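Local coordinates for protein insecticyanin-A (Manduca sexta, PDB 1Z24) that binds the bile pigment biliverdin IX gamma and, mixed with lipoprotein-bound carotenes, gives hornworms their green camouflage colour, at residues T108-D120 and H128-V140. Numbering follows the deposited sequence.
With BLV (biliverdin IX gamma chromophore), chain B.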
ATOM      1  N   THR A 108      14.411  11.985  -8.896  1.00 28.19           N
ATOM      2  CA  THR A 108      14.822  13.135  -9.646  1.00 22.27           C
ATOM      3  C   THR A 108      16.257  12.998 -10.138  1.00 31.82           C
ATOM      4  O   THR A 108      17.120  12.346  -9.521  1.00 29.96           O
ATOM      5  CB  THR A 108      14.841  14.337  -8.703  1.00 26.82           C
ATOM      6  OG1 THR A 108      15.112  15.489  -9.489  1.00 26.97           O
ATOM      7  CG2 THR A 108      15.937  14.236  -7.604  1.00 21.11           C
ATOM      8  N   ASP A 109      16.514  13.654 -11.256  1.00 24.08           N
ATOM      9  CA  ASP A 109      17.872  13.679 -11.813  1.00 35.27           C
ATOM     10  C   ASP A 109      18.475  15.069 -11.591  1.00 35.38           C
ATOM     11  O   ASP A 109      19.514  15.395 -12.108  1.00 31.41           O
ATOM     12  CB  ASP A 109      18.081  13.380 -13.260  1.00 27.09           C
ATOM     13  CG  ASP A 109      17.354  14.341 -14.119  1.00 29.10           C
ATOM     14  OD1 ASP A 109      16.632  15.256 -13.722  1.00 33.45           O
ATOM     15  OD2 ASP A 109      17.603  14.071 -15.330  1.00 33.29           O
ATOM     16  N   TYR A 110      17.773  15.898 -10.809  1.00 25.05           N
ATOM     17  CA  TYR A 110      18.150  17.262 -10.439  1.00 26.60           C
ATOM     18  C   TYR A 110      18.208  18.306 -11.564  1.00 33.82           C
ATOM     19  O   TYR A 110      17.774  19.439 -11.371  1.00 35.16           O
ATOM     20  CB  TYR A 110      19.440  17.314  -9.635  1.00 23.53           C
ATOM     21  CG  TYR A 110      19.417  16.469  -8.399  1.00 38.11           C
ATOM     22  CD1 TYR A 110      18.801  17.019  -7.275  1.00 28.40           C
ATOM     23  CD2 TYR A 110      19.978  15.183  -8.327  1.00 36.38           C
ATOM     24  CE1 TYR A 110      18.756  16.321  -6.068  1.00 31.90           C
ATOM     25  CE2 TYR A 110      19.915  14.459  -7.132  1.00 36.42           C
ATOM     26  CZ  TYR A 110      19.302  15.038  -6.013  1.00 34.91           C
ATOM     27  OH  TYR A 110      19.215  14.331  -4.851  1.00 25.68           O
ATOM     28  N   LYS A 111      18.741  17.946 -12.731  1.00 40.21           N
ATOM     29  CA  LYS A 111      18.830  18.894 -13.838  1.00 30.87           C
ATOM     30  C   LYS A 111      17.598  18.931 -14.698  1.00 26.66           C
ATOM     31  O   LYS A 111      17.385  19.918 -15.372  1.00 32.52           O
ATOM     32  CB  LYS A 111      19.826  18.453 -14.879  1.00 33.70           C
ATOM     33  CG  LYS A 111      21.085  18.043 -14.225  1.00 39.43           C
ATOM     34  CD  LYS A 111      21.920  19.265 -13.893  1.00 64.48           C
ATOM     35  CE  LYS A 111      23.338  18.909 -13.453  1.00100.00           C
ATOM     36  NZ  LYS A 111      23.508  18.792 -11.982  1.00100.00           N
ATOM     37  N   ASN A 112      16.788  17.879 -14.738  1.00 24.33           N
ATOM     38  CA  ASN A 112      15.636  17.993 -15.638  1.00 22.36           C
ATOM     39  C   ASN A 112      14.253  17.657 -15.100  1.00 33.88           C
ATOM     40  O   ASN A 112      13.278  18.262 -15.518  1.00 27.49           O
ATOM     41  CB  ASN A 112      15.750  16.866 -16.681  1.00 30.86           C
ATOM     42  CG  ASN A 112      17.042  17.016 -17.370  1.00 50.45           C
ATOM     43  OD1 ASN A 112      17.283  18.025 -17.988  1.00 32.11           O
ATOM     44  ND2 ASN A 112      17.909  16.072 -17.183  1.00 31.44           N
ATOM     45  N   TYR A 113      14.144  16.656 -14.234  1.00 27.12           N
ATOM     46  CA  TYR A 113      12.825  16.294 -13.740  1.00 30.80           C
ATOM     47  C   TYR A 113      12.868  15.867 -12.287  1.00 27.68           C
ATOM     48  O   TYR A 113      13.921  15.490 -11.723  1.00 26.79           O
ATOM     49  CB  TYR A 113      12.253  15.082 -14.578  1.00 19.96           C
ATOM     50  CG  TYR A 113      12.888  13.783 -14.111  1.00 36.03           C
ATOM     51  CD1 TYR A 113      12.345  13.014 -13.068  1.00 28.43           C
ATOM     52  CD2 TYR A 113      14.073  13.339 -14.705  1.00 24.93           C
ATOM     53  CE1 TYR A 113      12.996  11.868 -12.599  1.00 33.02           C
ATOM     54  CE2 TYR A 113      14.735  12.188 -14.272  1.00 32.38           C
ATOM     55  CZ  TYR A 113      14.186  11.464 -13.209  1.00 35.72           C
ATOM     56  OH  TYR A 113      14.826  10.353 -12.786  1.00 34.72           O
ATOM     57  N   ALA A 114      11.680  15.913 -11.715  1.00 26.03           N
ATOM     58  CA  ALA A 114      11.448  15.488 -10.356  1.00 26.46           C
ATOM     59  C   ALA A 114      10.053  14.916 -10.269  1.00 25.25           C
ATOM     60  O   ALA A 114       9.142  15.413 -10.925  1.00 24.56           O
ATOM     61  CB  ALA A 114      11.573  16.548  -9.253  1.00 17.93           C
ATOM     62  N   ILE A 115       9.886  13.869  -9.454  1.00 27.80           N
ATOM     63  CA  ILE A 115       8.587  13.243  -9.201  1.00 20.37           C
ATOM     64  C   ILE A 115       8.356  13.393  -7.699  1.00 21.27           C
ATOM     65  O   ILE A 115       9.046  12.755  -6.874  1.00 27.83           O
ATOM     66  CB  ILE A 115       8.431  11.815  -9.691  1.00 28.36           C
ATOM     67  CG1 ILE A 115       8.712  11.771 -11.186  1.00 27.33           C
ATOM     68  CG2 ILE A 115       7.026  11.302  -9.461  1.00 22.76           C
ATOM     69  CD1 ILE A 115       8.957  10.326 -11.610  1.00 45.51           C
ATOM     70  N   ASN A 116       7.401  14.279  -7.357  1.00 19.59           N
ATOM     71  CA  ASN A 116       7.021  14.610  -5.971  1.00 19.76           C
ATOM     72  C   ASN A 116       5.686  14.010  -5.592  1.00 30.13           C
ATOM     73  O   ASN A 116       4.835  13.795  -6.448  1.00 22.08           O
ATOM     74  CB  ASN A 116       7.014  16.142  -5.759  1.00 25.73           C
ATOM     75  CG  ASN A 116       8.418  16.697  -5.601  1.00 21.58           C
ATOM     76  OD1 ASN A 116       8.616  17.792  -5.109  1.00 35.17           O
ATOM     77  ND2 ASN A 116       9.354  15.964  -6.005  1.00 24.48           N
ATOM     78  N   TYR A 117       5.508  13.744  -4.309  1.00 22.58           N
ATOM     79  CA  TYR A 117       4.265  13.133  -3.881  1.00 24.71           C
ATOM     80  C   TYR A 117       3.931  13.388  -2.430  1.00 26.97           C
ATOM     81  O   TYR A 117       4.747  13.860  -1.714  1.00 21.05           O
ATOM     82  CB  TYR A 117       4.645  11.640  -3.961  1.00 20.44           C
ATOM     83  CG  TYR A 117       3.841  10.550  -3.225  1.00 26.82           C
ATOM     84  CD1 TYR A 117       2.895   9.795  -3.923  1.00 28.66           C
ATOM     85  CD2 TYR A 117       4.070  10.266  -1.876  1.00 25.91           C
ATOM     86  CE1 TYR A 117       2.158   8.772  -3.317  1.00 28.27           C
ATOM     87  CE2 TYR A 117       3.356   9.240  -1.252  1.00 24.36           C
ATOM     88  CZ  TYR A 117       2.416   8.501  -1.975  1.00 27.61           C
ATOM     89  OH  TYR A 117       1.734   7.502  -1.357  1.00 29.66           O
ATOM     90  N   ASN A 118       2.718  13.085  -2.010  1.00 27.07           N
ATOM     91  CA  ASN A 118       2.288  13.234  -0.628  1.00 24.90           C
ATOM     92  C   ASN A 118       1.066  12.342  -0.427  1.00 36.27           C
ATOM     93  O   ASN A 118       0.438  11.960  -1.392  1.00 22.96           O
ATOM     94  CB  ASN A 118       2.194  14.591   0.050  1.00 15.15           C
ATOM     95  CG  ASN A 118       0.777  15.113   0.096  1.00 14.85           C
ATOM     96  OD1 ASN A 118       0.093  15.244  -0.932  1.00 28.34           O
ATOM     97  ND2 ASN A 118       0.367  15.475   1.285  1.00 27.77           N
ATOM     98  N   CYS A 119       0.783  11.994   0.806  1.00 27.55           N
ATOM     99  CA  CYS A 119      -0.308  11.146   1.217  1.00 19.89           C
ATOM    100  C   CYS A 119      -0.831  11.778   2.461  1.00 28.44           C
ATOM    101  O   CYS A 119      -0.104  11.994   3.411  1.00 22.98           O
ATOM    102  CB  CYS A 119       0.118   9.659   1.457  1.00 18.29           C
ATOM    103  SG  CYS A 119      -1.391   8.696   1.785  1.00 25.23           S
ATOM    104  N   ASP A 120      -2.095  12.112   2.421  1.00 28.06           N
ATOM    105  CA  ASP A 120      -2.797  12.766   3.514  1.00 26.91           C
ATOM    106  C   ASP A 120      -3.869  11.847   4.080  1.00 34.26           C
ATOM    107  O   ASP A 120      -4.861  11.542   3.399  1.00 24.27           O
ATOM    108  CB  ASP A 120      -3.429  14.005   2.866  1.00 26.77           C
ATOM    109  CG  ASP A 120      -4.003  14.990   3.860  1.00 39.12           C
ATOM    110  OD1 ASP A 120      -3.912  16.197   3.700  1.00 27.54           O
ATOM    111  OD2 ASP A 120      -4.572  14.468   4.917  1.00 26.92           O
ATOM    112  N   HIS A 128      -7.269   7.937   2.522  1.00 25.00           N
ATOM    113  CA  HIS A 128      -6.252   8.947   2.332  1.00 27.74           C
ATOM    114  C   HIS A 128      -6.356   9.475   0.939  1.00 27.72           C
ATOM    115  O   HIS A 128      -6.823   8.799  -0.006  1.00 22.68           O
ATOM    116  CB  HIS A 128      -4.755   8.402   2.571  1.00 21.57           C
ATOM    117  CG  HIS A 128      -4.518   7.171   1.745  1.00 29.73           C
ATOM    118  ND1 HIS A 128      -5.078   5.933   2.095  1.00 26.12           N
ATOM    119  CD2 HIS A 128      -3.816   7.005   0.599  1.00 27.62           C
ATOM    120  CE1 HIS A 128      -4.699   5.079   1.152  1.00 24.20           C
ATOM    121  NE2 HIS A 128      -3.940   5.668   0.236  1.00 23.86           N
ATOM    122  N   SER A 129      -5.911  10.715   0.822  1.00 29.57           N
ATOM    123  CA  SER A 129      -5.895  11.315  -0.494  1.00 28.06           C
ATOM    124  C   SER A 129      -4.434  11.265  -0.977  1.00 35.86           C
ATOM    125  O   SER A 129      -3.502  11.286  -0.169  1.00 29.45           O
ATOM    126  CB  SER A 129      -6.406  12.739  -0.620  1.00 22.01           C
ATOM    127  OG  SER A 129      -5.824  13.586   0.370  1.00 27.62           O
ATOM    128  N   ILE A 130      -4.216  11.187  -2.281  1.00 24.18           N
ATOM    129  CA  ILE A 130      -2.880  11.149  -2.832  1.00 37.26           C
ATOM    130  C   ILE A 130      -2.634  12.343  -3.755  1.00 22.12           C
ATOM    131  O   ILE A 130      -3.456  12.699  -4.630  1.00 23.57           O
ATOM    132  CB  ILE A 130      -2.662   9.849  -3.651  1.00 26.01           C
ATOM    133  CG1 ILE A 130      -2.663   8.551  -2.774  1.00 15.99           C
ATOM    134  CG2 ILE A 130      -1.404   9.993  -4.525  1.00 26.70           C
ATOM    135  CD1 ILE A 130      -1.612   8.607  -1.668  1.00 19.47           C
ATOM    136  N   HIS A 131      -1.494  12.969  -3.581  1.00 30.38           N
ATOM    137  CA  HIS A 131      -1.156  14.075  -4.450  1.00 20.68           C
ATOM    138  C   HIS A 131       0.170  13.797  -5.135  1.00 27.46           C
ATOM    139  O   HIS A 131       1.057  13.208  -4.527  1.00 24.66           O
ATOM    140  CB  HIS A 131      -1.118  15.442  -3.799  1.00 16.88           C
ATOM    141  CG  HIS A 131      -2.382  15.641  -3.065  1.00 26.40           C
ATOM    142  ND1 HIS A 131      -2.482  15.485  -1.687  1.00 22.54           N
ATOM    143  CD2 HIS A 131      -3.614  15.954  -3.538  1.00 24.50           C
ATOM    144  CE1 HIS A 131      -3.800  15.726  -1.379  1.00 20.49           C
ATOM    145  NE2 HIS A 131      -4.496  16.014  -2.465  1.00 29.15           N
ATOM    146  N   ALA A 132       0.328  14.208  -6.399  1.00 23.98           N
ATOM    147  CA  ALA A 132       1.594  13.978  -7.097  1.00 20.46           C
ATOM    148  C   ALA A 132       1.831  15.029  -8.147  1.00 22.74           C
ATOM    149  O   ALA A 132       0.859  15.561  -8.695  1.00 20.41           O
ATOM    150  CB  ALA A 132       1.652  12.617  -7.758  1.00 17.59           C
ATOM    151  N   TRP A 133       3.125  15.314  -8.429  1.00 20.77           N
ATOM    152  CA  TRP A 133       3.485  16.328  -9.417  1.00 35.55           C
ATOM    153  C   TRP A 133       4.661  15.960 -10.281  1.00 30.25           C
ATOM    154  O   TRP A 133       5.701  15.500  -9.784  1.00 27.32           O
ATOM    155  CB  TRP A 133       4.031  17.572  -8.703  1.00 22.63           C
ATOM    156  CG  TRP A 133       3.101  18.247  -7.786  1.00 16.38           C
ATOM    157  CD1 TRP A 133       2.389  19.399  -8.045  1.00 28.11           C
ATOM    158  CD2 TRP A 133       2.790  17.817  -6.414  1.00 18.84           C
ATOM    159  NE1 TRP A 133       1.641  19.711  -6.886  1.00 24.29           N
ATOM    160  CE2 TRP A 133       1.843  18.767  -5.885  1.00 27.32           C
ATOM    161  CE3 TRP A 133       3.204  16.713  -5.635  1.00 23.79           C
ATOM    162  CZ2 TRP A 133       1.313  18.651  -4.548  1.00 25.76           C
ATOM    163  CZ3 TRP A 133       2.706  16.553  -4.355  1.00 22.27           C
ATOM    164  CH2 TRP A 133       1.780  17.522  -3.802  1.00 26.33           C
ATOM    165  N   ILE A 134       4.507  16.178 -11.573  1.00 26.53           N
ATOM    166  CA  ILE A 134       5.611  15.893 -12.466  1.00 20.24           C
ATOM    167  C   ILE A 134       6.271  17.235 -12.692  1.00 15.27           C
ATOM    168  O   ILE A 134       5.664  18.185 -13.218  1.00 28.58           O
ATOM    169  CB  ILE A 134       5.201  15.231 -13.744  1.00 23.73           C
ATOM    170  CG1 ILE A 134       4.903  13.806 -13.397  1.00 27.47           C
ATOM    171  CG2 ILE A 134       6.411  15.141 -14.619  1.00 25.37           C
ATOM    172  CD1 ILE A 134       3.813  13.412 -14.376  1.00 40.84           C
ATOM    173  N   LEU A 135       7.499  17.357 -12.242  1.00 26.60           N
ATOM    174  CA  LEU A 135       8.161  18.633 -12.370  1.00 18.74           C
ATOM    175  C   LEU A 135       9.344  18.613 -13.316  1.00 30.56           C
ATOM    176  O   LEU A 135      10.113  17.652 -13.356  1.00 26.34           O
ATOM    177  CB  LEU A 135       8.761  19.082 -11.001  1.00 22.86           C
ATOM    178  CG  LEU A 135       7.752  19.006  -9.869  1.00 21.40           C
ATOM    179  CD1 LEU A 135       8.526  19.357  -8.628  1.00 18.61           C
ATOM    180  CD2 LEU A 135       6.735  20.085 -10.139  1.00 24.49           C
ATOM    181  N   SER A 136       9.508  19.715 -14.061  1.00 28.49           N
ATOM    182  CA  SER A 136      10.598  19.824 -15.006  1.00 34.40           C
ATOM    183  C   SER A 136      11.249  21.182 -15.000  1.00 24.35           C
ATOM    184  O   SER A 136      10.595  22.208 -14.813  1.00 29.88           O
ATOM    185  CB  SER A 136      10.050  19.610 -16.417  1.00 24.45           C
ATOM    186  OG  SER A 136      11.086  19.917 -17.324  1.00 30.89           O
ATOM    187  N   LYS A 137      12.544  21.182 -15.241  1.00 25.44           N
ATOM    188  CA  LYS A 137      13.267  22.451 -15.314  1.00 31.05           C
ATOM    189  C   LYS A 137      12.968  23.223 -16.640  1.00 29.13           C
ATOM    190  O   LYS A 137      13.290  24.376 -16.779  1.00 34.74           O
ATOM    191  CB  LYS A 137      14.709  22.354 -14.876  1.00 26.06           C
ATOM    192  CG  LYS A 137      14.768  22.431 -13.356  1.00 32.82           C
ATOM    193  CD  LYS A 137      16.206  22.450 -12.907  1.00 31.63           C
ATOM    194  CE  LYS A 137      16.338  22.378 -11.419  1.00 38.65           C
ATOM    195  NZ  LYS A 137      17.726  22.234 -11.011  1.00 34.88           N
ATOM    196  N   SER A 138      12.324  22.581 -17.621  1.00 31.94           N
ATOM    197  CA  SER A 138      11.935  23.167 -18.904  1.00 32.30           C
ATOM    198  C   SER A 138      10.442  23.255 -18.842  1.00 31.22           C
ATOM    199  O   SER A 138       9.868  22.610 -17.977  1.00 29.26           O
ATOM    200  CB  SER A 138      12.077  22.220 -20.077  1.00 29.98           C
ATOM    201  OG  SER A 138      13.416  22.061 -20.481  1.00 88.81           O
ATOM    202  N   LYS A 139       9.837  24.038 -19.731  1.00 26.73           N
ATOM    203  CA  LYS A 139       8.392  24.222 -19.799  1.00 30.79           C
ATOM    204  C   LYS A 139       7.779  23.014 -20.453  1.00 31.92           C
ATOM    205  O   LYS A 139       6.567  22.798 -20.421  1.00 36.40           O
ATOM    206  CB  LYS A 139       7.891  25.479 -20.544  1.00 31.03           C
ATOM    207  CG  LYS A 139       8.297  26.855 -20.027  1.00 55.07           C
ATOM    208  CD  LYS A 139       8.122  27.945 -21.121  1.00 56.15           C
ATOM    209  CE  LYS A 139       9.105  29.156 -20.978  1.00100.00           C
ATOM    210  NZ  LYS A 139       9.179  30.178 -22.067  1.00100.00           N
ATOM    211  N   VAL A 140       8.632  22.225 -21.071  1.00 26.82           N
ATOM    212  CA  VAL A 140       8.157  21.009 -21.695  1.00 38.46           C
ATOM    213  C   VAL A 140       9.058  19.859 -21.304  1.00 31.17           C
ATOM    214  O   VAL A 140      10.301  19.967 -21.086  1.00 58.84           O
ATOM    215  CB  VAL A 140       8.195  20.947 -23.173  1.00 45.16           C
ATOM    216  CG1 VAL A 140       7.338  22.069 -23.644  1.00 40.45           C
ATOM    217  CG2 VAL A 140       9.596  21.239 -23.532  1.00 47.67           C
TER
HETATM  218  NA  BLV B 195       0.835  21.715  -2.093  1.00 24.15           N
HETATM  219  C1A BLV B 195      -0.053  21.336  -1.144  1.00 24.98           C
HETATM  220  C2A BLV B 195       0.431  20.267  -0.286  1.00 28.95           C
HETATM  221  C3A BLV B 195       1.690  19.990  -0.731  1.00 17.72           C
HETATM  222  C4A BLV B 195       1.925  20.898  -1.870  1.00 21.30           C
HETATM  223  CMA BLV B 195       2.707  18.884  -0.257  1.00  8.95           C
HETATM  224  OA  BLV B 195      -1.141  21.858  -1.028  1.00 24.83           O
HETATM  225  CAA BLV B 195      -0.327  19.603   0.790  1.00 21.36           C
HETATM  226  CBA BLV B 195      -1.253  18.690   0.042  1.00 20.54           C
HETATM  227  CGA BLV B 195      -2.247  18.082   1.031  1.00 26.58           C
HETATM  228  O1A BLV B 195      -2.136  16.957   1.434  1.00 21.39           O
HETATM  229  O2A BLV B 195      -3.136  18.760   1.439  1.00 28.06           O
HETATM  230  CHB BLV B 195       3.100  20.882  -2.618  1.00 24.83           C
HETATM  231  NB  BLV B 195       2.744  22.691  -4.224  1.00 22.06           N
HETATM  232  C1B BLV B 195       3.373  21.537  -3.807  1.00 23.55           C
HETATM  233  C2B BLV B 195       4.380  21.127  -4.754  1.00 18.21           C
HETATM  234  C3B BLV B 195       4.343  22.032  -5.733  1.00 32.10           C
HETATM  235  C4B BLV B 195       3.299  23.008  -5.401  1.00 32.87           C
HETATM  236  CMB BLV B 195       5.294  19.918  -4.634  1.00 18.64           C
HETATM  237  CAB BLV B 195       5.198  22.038  -6.964  1.00 30.14           C
HETATM  238  CBB BLV B 195       4.517  22.382  -8.105  1.00 27.45           C
HETATM  239  CHC BLV B 195       3.015  24.134  -6.185  1.00 19.54           C
HETATM  240  NC  BLV B 195       1.143  25.279  -5.159  1.00 23.44           N
HETATM  241  C1C BLV B 195       2.214  25.221  -5.986  1.00 32.16           C
HETATM  242  C2C BLV B 195       2.401  26.490  -6.709  1.00 21.57           C
HETATM  243  C3C BLV B 195       1.484  27.385  -6.332  1.00 33.68           C
HETATM  244  C4C BLV B 195       0.662  26.604  -5.322  1.00 24.84           C
HETATM  245  CMC BLV B 195       3.506  26.755  -7.618  1.00 22.62           C
HETATM  246  CAC BLV B 195       1.169  28.838  -6.737  1.00 26.95           C
HETATM  247  CBC BLV B 195       0.525  29.670  -5.885  1.00 20.73           C
HETATM  248  CHD BLV B 195      -0.528  27.093  -4.678  1.00 28.77           C
HETATM  249  ND  BLV B 195      -0.273  25.961  -2.497  1.00 25.23           N
HETATM  250  C1D BLV B 195      -0.959  26.829  -3.394  1.00 32.09           C
HETATM  251  C2D BLV B 195      -2.158  27.412  -2.717  1.00 31.24           C
HETATM  252  C3D BLV B 195      -2.196  26.907  -1.437  1.00 38.77           C
HETATM  253  C4D BLV B 195      -1.035  26.041  -1.337  1.00 32.57           C
HETATM  254  CMD BLV B 195      -3.173  28.354  -3.290  1.00 24.53           C
HETATM  255  OD  BLV B 195      -0.750  25.442  -0.328  1.00 27.26           O
HETATM  256  CAD BLV B 195      -3.193  27.210  -0.390  1.00 21.94           C
HETATM  257  CBD BLV B 195      -2.569  28.191   0.583  1.00 20.54           C
HETATM  258  CGD BLV B 195      -3.479  28.399   1.849  1.00 35.73           C
HETATM  259  O1D BLV B 195      -4.243  29.310   1.885  1.00 31.02           O
HETATM  260  O2D BLV B 195      -3.441  27.631   2.792  1.00 29.54           O
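The indole of W133 meets N116 and Y117 with its edge: the main-chain C of N116 and N of Y117 lie in the ring plane. Over one indole face sits biliverdin, its methyl CMB above the ring centre and CZ2 of W133 3.4 Å from the bridge carbon CHB. Next along this face of the hairpin, N118 and H131 lie side by side with amide and imidazole 17° apart. H131 ND1 donates to N118 OD1 at 2.7 Å, in both planes and on a lone pair of the oxygen. With OD1 taken up by the imidazole, N118 ND2 is turned to propionate O1A of biliverdin (2.9 Å, 169° at the hydrogen), consistent with the bond setting the amide's orientation. H131 NE2 is hydrogen-bonded to D2 and W133 NE1 to E38. On the reverse face I130 CD1 packs 3.5 Å from both C119 SG and Y117 OH; C119 is disulfide-linked to C9. Backbone hydrogen bonds pair the antiparallel strands from A114–L135 to D120–S129. At the hairpin's open end, beside the turn from strand 97-108, extended K137 hydrogen-bonds through NZ to Y110 O (2.8 Å) and to A24 O. In this lipocalin barrel strand 97-108 flanks 113-122, strand 25-32 flanks 127-136, and helix 144-154 covers Y113 and I115 away from the pigment.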